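Pyrethroid hydrolase (Sphingobium faniae, PDB 5Y5R) hydrolyses the ester bond of pyrethroid insecticides such as permethrin and cypermethrin, releasing a cyclopropanecarboxylic acid and an alcohol. Local coordinates at residues S85-D93 and T181-I192. Residues are numbered along the deposited sequence; the frame is centred on the assembly and turned at random.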
loop_
_atom_site.group_PDB
_atom_site.type_symbol
_atom_site.label_atom_id
_atom_site.label_comp_id
_atom_site.label_asym_id
_atom_site.label_seq_id
_atom_site.Cartn_x
_atom_site.Cartn_y
_atom_site.Cartn_z
ATOM N N SER A 85 5.378 -1.051 6.858
ATOM C CA SER A 85 5.811 -1.783 8.040
ATOM C C SER A 85 7.336 -1.926 8.077
ATOM O O SER A 85 7.972 -1.804 9.131
ATOM C CB SER A 85 5.129 -3.153 8.061
ATOM O OG SER A 85 3.716 -3.030 8.122
ATOM N N TRP A 86 7.946 -2.257 6.942
ATOM C CA TRP A 86 9.395 -2.377 6.931
ATOM C C TRP A 86 10.048 -1.033 7.241
ATOM O O TRP A 86 10.942 -0.945 8.087
ATOM C CB TRP A 86 9.852 -2.930 5.583
ATOM C CG TRP A 86 11.260 -3.405 5.597
ATOM C CD1 TRP A 86 11.695 -4.687 5.710
ATOM C CD2 TRP A 86 12.431 -2.590 5.469
ATOM N NE1 TRP A 86 13.068 -4.727 5.671
ATOM C CE2 TRP A 86 13.540 -3.445 5.529
ATOM C CE3 TRP A 86 12.647 -1.215 5.321
ATOM C CZ2 TRP A 86 14.844 -2.973 5.444
ATOM C CZ3 TRP A 86 13.953 -0.749 5.227
ATOM C CH2 TRP A 86 15.026 -1.628 5.295
ATOM N N LEU A 87 9.567 0.029 6.603
ATOM C CA LEU A 87 10.102 1.370 6.833
ATOM C C LEU A 87 9.885 1.841 8.265
ATOM O O LEU A 87 10.776 2.448 8.869
ATOM C CB LEU A 87 9.432 2.344 5.880
ATOM C CG LEU A 87 9.942 2.341 4.439
ATOM C CD1 LEU A 87 8.872 2.892 3.497
ATOM C CD2 LEU A 87 11.175 3.161 4.379
ATOM N N ALA A 88 8.734 1.519 8.849
ATOM C CA ALA A 88 8.461 2.006 10.192
ATOM C C ALA A 88 9.516 1.486 11.146
ATOM O O ALA A 88 10.031 2.233 11.986
ATOM C CB ALA A 88 7.061 1.571 10.637
ATOM N N GLN A 89 9.940 0.239 10.928
ATOM C CA GLN A 89 10.891 -0.403 11.817
ATOM C C GLN A 89 12.268 0.224 11.709
ATOM O O GLN A 89 12.976 0.328 12.716
ATOM C CB GLN A 89 10.923 -1.912 11.530
ATOM C CG GLN A 89 12.053 -2.701 12.178
ATOM C CD GLN A 89 12.031 -2.557 13.677
ATOM O OE1 GLN A 89 10.976 -2.358 14.256
ATOM N NE2 GLN A 89 13.182 -2.718 14.314
ATOM N N HIS A 90 12.669 0.648 10.517
ATOM C CA HIS A 90 14.011 1.177 10.352
ATOM C C HIS A 90 14.075 2.690 10.475
ATOM O O HIS A 90 15.160 3.229 10.723
ATOM C CB HIS A 90 14.613 0.732 9.017
ATOM C CG HIS A 90 14.802 -0.756 8.913
ATOM N ND1 HIS A 90 13.763 -1.630 8.687
ATOM C CD2 HIS A 90 15.906 -1.523 9.075
ATOM C CE1 HIS A 90 14.221 -2.874 8.690
ATOM N NE2 HIS A 90 15.522 -2.835 8.917
ATOM N N HIS A 91 12.936 3.384 10.378
ATOM C CA HIS A 91 12.898 4.833 10.572
ATOM C C HIS A 91 11.806 5.224 11.571
ATOM O O HIS A 91 11.027 6.143 11.322
ATOM C CB HIS A 91 12.659 5.516 9.234
ATOM C CG HIS A 91 13.623 5.101 8.171
ATOM N ND1 HIS A 91 14.875 5.660 8.041
ATOM C CD2 HIS A 91 13.509 4.193 7.171
ATOM C CE1 HIS A 91 15.502 5.100 7.019
ATOM N NE2 HIS A 91 14.694 4.208 6.473
ATOM N N PRO A 92 11.733 4.555 12.727
ATOM C CA PRO A 92 10.635 4.844 13.651
ATOM C C PRO A 92 10.695 6.251 14.170
ATOM O O PRO A 92 9.673 6.768 14.626
ATOM C CB PRO A 92 10.843 3.827 14.777
ATOM C CG PRO A 92 12.282 3.647 14.811
ATOM C CD PRO A 92 12.708 3.646 13.363
ATOM N N ASP A 93 11.896 6.840 14.198
ATOM C CA ASP A 93 12.069 8.217 14.637
ATOM C C ASP A 93 11.521 9.220 13.633
ATOM O O ASP A 93 11.351 10.397 13.979
ATOM C CB ASP A 93 13.551 8.500 14.938
ATOM C CG ASP A 93 14.499 8.156 13.764
ATOM O OD1 ASP A 93 14.321 7.124 13.058
ATOM O OD2 ASP A 93 15.458 8.935 13.559
ATOM N N THR A 181 8.815 -11.197 2.380
ATOM C CA THR A 181 9.611 -10.655 3.471
ATOM C C THR A 181 8.784 -10.524 4.745
ATOM O O THR A 181 7.630 -10.075 4.692
ATOM C CB THR A 181 10.208 -9.307 3.073
ATOM O OG1 THR A 181 11.383 -9.556 2.271
ATOM C CG2 THR A 181 10.566 -8.470 4.309
ATOM N N PRO A 182 9.269 -11.045 5.865
ATOM C CA PRO A 182 8.496 -10.953 7.102
ATOM C C PRO A 182 8.523 -9.525 7.622
ATOM O O PRO A 182 9.487 -8.783 7.394
ATOM C CB PRO A 182 9.244 -11.890 8.064
ATOM C CG PRO A 182 10.270 -12.610 7.259
ATOM C CD PRO A 182 10.565 -11.700 6.089
ATOM N N ASN A 183 7.463 -9.159 8.343
ATOM C CA ASN A 183 7.412 -7.860 9.011
ATOM C C ASN A 183 8.408 -7.822 10.154
ATOM O O ASN A 183 8.310 -8.643 11.064
ATOM C CB ASN A 183 6.013 -7.548 9.522
ATOM C CG ASN A 183 5.932 -6.174 10.181
ATOM O OD1 ASN A 183 6.904 -5.424 10.200
ATOM N ND2 ASN A 183 4.762 -5.821 10.664
ATOM N N PRO A 184 9.405 -6.944 10.118
ATOM C CA PRO A 184 10.375 -6.849 11.211
ATOM C C PRO A 184 9.997 -5.871 12.316
ATOM O O PRO A 184 10.834 -5.605 13.185
ATOM C CB PRO A 184 11.627 -6.369 10.480
ATOM C CG PRO A 184 11.062 -5.432 9.441
ATOM C CD PRO A 184 9.715 -6.008 9.034
HETATM N N MSE A 185 8.790 -5.325 12.311
HETATM C CA MSE A 185 8.441 -4.334 13.325
HETATM C C MSE A 185 8.580 -4.878 14.728
HETATM O O MSE A 185 7.997 -5.912 15.064
HETATM C CB MSE A 185 7.024 -3.833 13.118
HETATM C CG MSE A 185 6.932 -2.761 12.081
HETATM SE SE MSE A 185 5.094 -2.423 11.737
HETATM C CE MSE A 185 4.750 -1.495 13.428
ATOM N N GLU A 186 9.365 -4.179 15.547
ATOM C CA GLU A 186 9.521 -4.555 16.939
ATOM C C GLU A 186 9.652 -3.302 17.790
ATOM O O GLU A 186 10.019 -2.225 17.297
ATOM C CB GLU A 186 10.754 -5.432 17.141
ATOM C CG GLU A 186 12.043 -4.700 16.915
ATOM C CD GLU A 186 13.251 -5.606 16.995
ATOM O OE1 GLU A 186 13.127 -6.822 16.724
ATOM O OE2 GLU A 186 14.335 -5.092 17.336
ATOM N N GLY A 187 9.370 -3.466 19.090
ATOM C CA GLY A 187 9.678 -2.416 20.034
ATOM C C GLY A 187 9.078 -1.066 19.706
ATOM O O GLY A 187 7.864 -0.855 19.768
ATOM N N ARG A 188 9.962 -0.143 19.349
ATOM C CA ARG A 188 9.565 1.247 19.198
ATOM C C ARG A 188 8.546 1.418 18.076
ATOM O O ARG A 188 7.559 2.148 18.235
ATOM C CB ARG A 188 10.835 2.050 18.910
ATOM C CG ARG A 188 10.875 3.489 19.320
ATOM C CD ARG A 188 12.169 4.060 18.779
ATOM N NE ARG A 188 12.111 5.507 18.635
ATOM C CZ ARG A 188 13.184 6.271 18.451
ATOM N NH1 ARG A 188 14.390 5.713 18.393
ATOM N NH2 ARG A 188 13.048 7.586 18.333
ATOM N N ALA A 189 8.712 0.668 16.980
ATOM C CA ALA A 189 7.805 0.772 15.841
ATOM C C ALA A 189 6.366 0.416 16.187
ATOM O O ALA A 189 5.434 0.953 15.574
ATOM C CB ALA A 189 8.300 -0.124 14.706
ATOM N N LEU A 190 6.156 -0.490 17.143
ATOM C CA LEU A 190 4.798 -0.873 17.515
ATOM C C LEU A 190 4.079 0.187 18.350
ATOM O O LEU A 190 2.882 0.038 18.618
ATOM C CB LEU A 190 4.815 -2.208 18.255
ATOM C CG LEU A 190 5.257 -3.377 17.361
ATOM C CD1 LEU A 190 5.540 -4.594 18.225
ATOM C CD2 LEU A 190 4.169 -3.674 16.361
ATOM N N GLU A 191 4.757 1.261 18.733
ATOM C CA GLU A 191 4.078 2.377 19.375
ATOM C C GLU A 191 3.562 3.384 18.366
ATOM O O GLU A 191 2.822 4.301 18.729
ATOM C CB GLU A 191 5.031 3.104 20.322
ATOM C CG GLU A 191 5.996 2.209 21.048
ATOM C CD GLU A 191 6.478 2.836 22.305
ATOM O OE1 GLU A 191 5.802 2.655 23.327
ATOM O OE2 GLU A 191 7.523 3.510 22.283
ATOM N N ILE A 192 3.962 3.259 17.119
ATOM C CA ILE A 192 3.499 4.206 16.116
ATOM C C ILE A 192 1.996 4.011 15.940
ATOM O O ILE A 192 1.541 2.859 15.783
ATOM C CB ILE A 192 4.247 3.973 14.808
ATOM C CG1 ILE A 192 5.749 4.215 14.983
ATOM C CG2 ILE A 192 3.679 4.800 13.706
ATOM C CD1 ILE A 192 6.537 4.153 13.648
#
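Gln-89 reaches from helix 80-90 to Glu-186, a worked example, in an alpha/beta-hydrolase fold, of a single polar side chain joining a long loop to a helix flanking the parallel sheet. The sole hydrogen bond between the two segments runs from Glu-186 N to Gln-89 OE1 (2.8 Å, 162° at the hydrogen), the donor standing above the amide plane. A bend at chi2 (58°) brings OE1 to Glu-186 N and leaves CG against the carbonyl oxygen of Pro-184. Within the loop, an Asx turn shapes the approach: Asn-183 OD1 accepts from Met-185 N, while Asn-183 ND2 is held by the carbonyl of Thr-106.

Apolar contacts complete the interface. Pro-184 CG lies 3.9 Å from Trp-86 CD1, their side chains crossing at about a right angle; His-90 CE1 lies over one face of the same indole, toward its rim. Toward the sheet, Ile-192 CD1 meets Ala-88 CB at 4.0 Å, and both side chains touch Leu-98 of strand 95-101. Arg-188, extended from CG to NE, passes Pro-92 with its CD. At the Ser-85 end of the contact, the selenium of selenomethionine Met-185 rests 3.7 Å from Ser-85 CB, and the OG of Ser-85 is hydrogen-bonded to Tyr-100 OH and Gly-81 O.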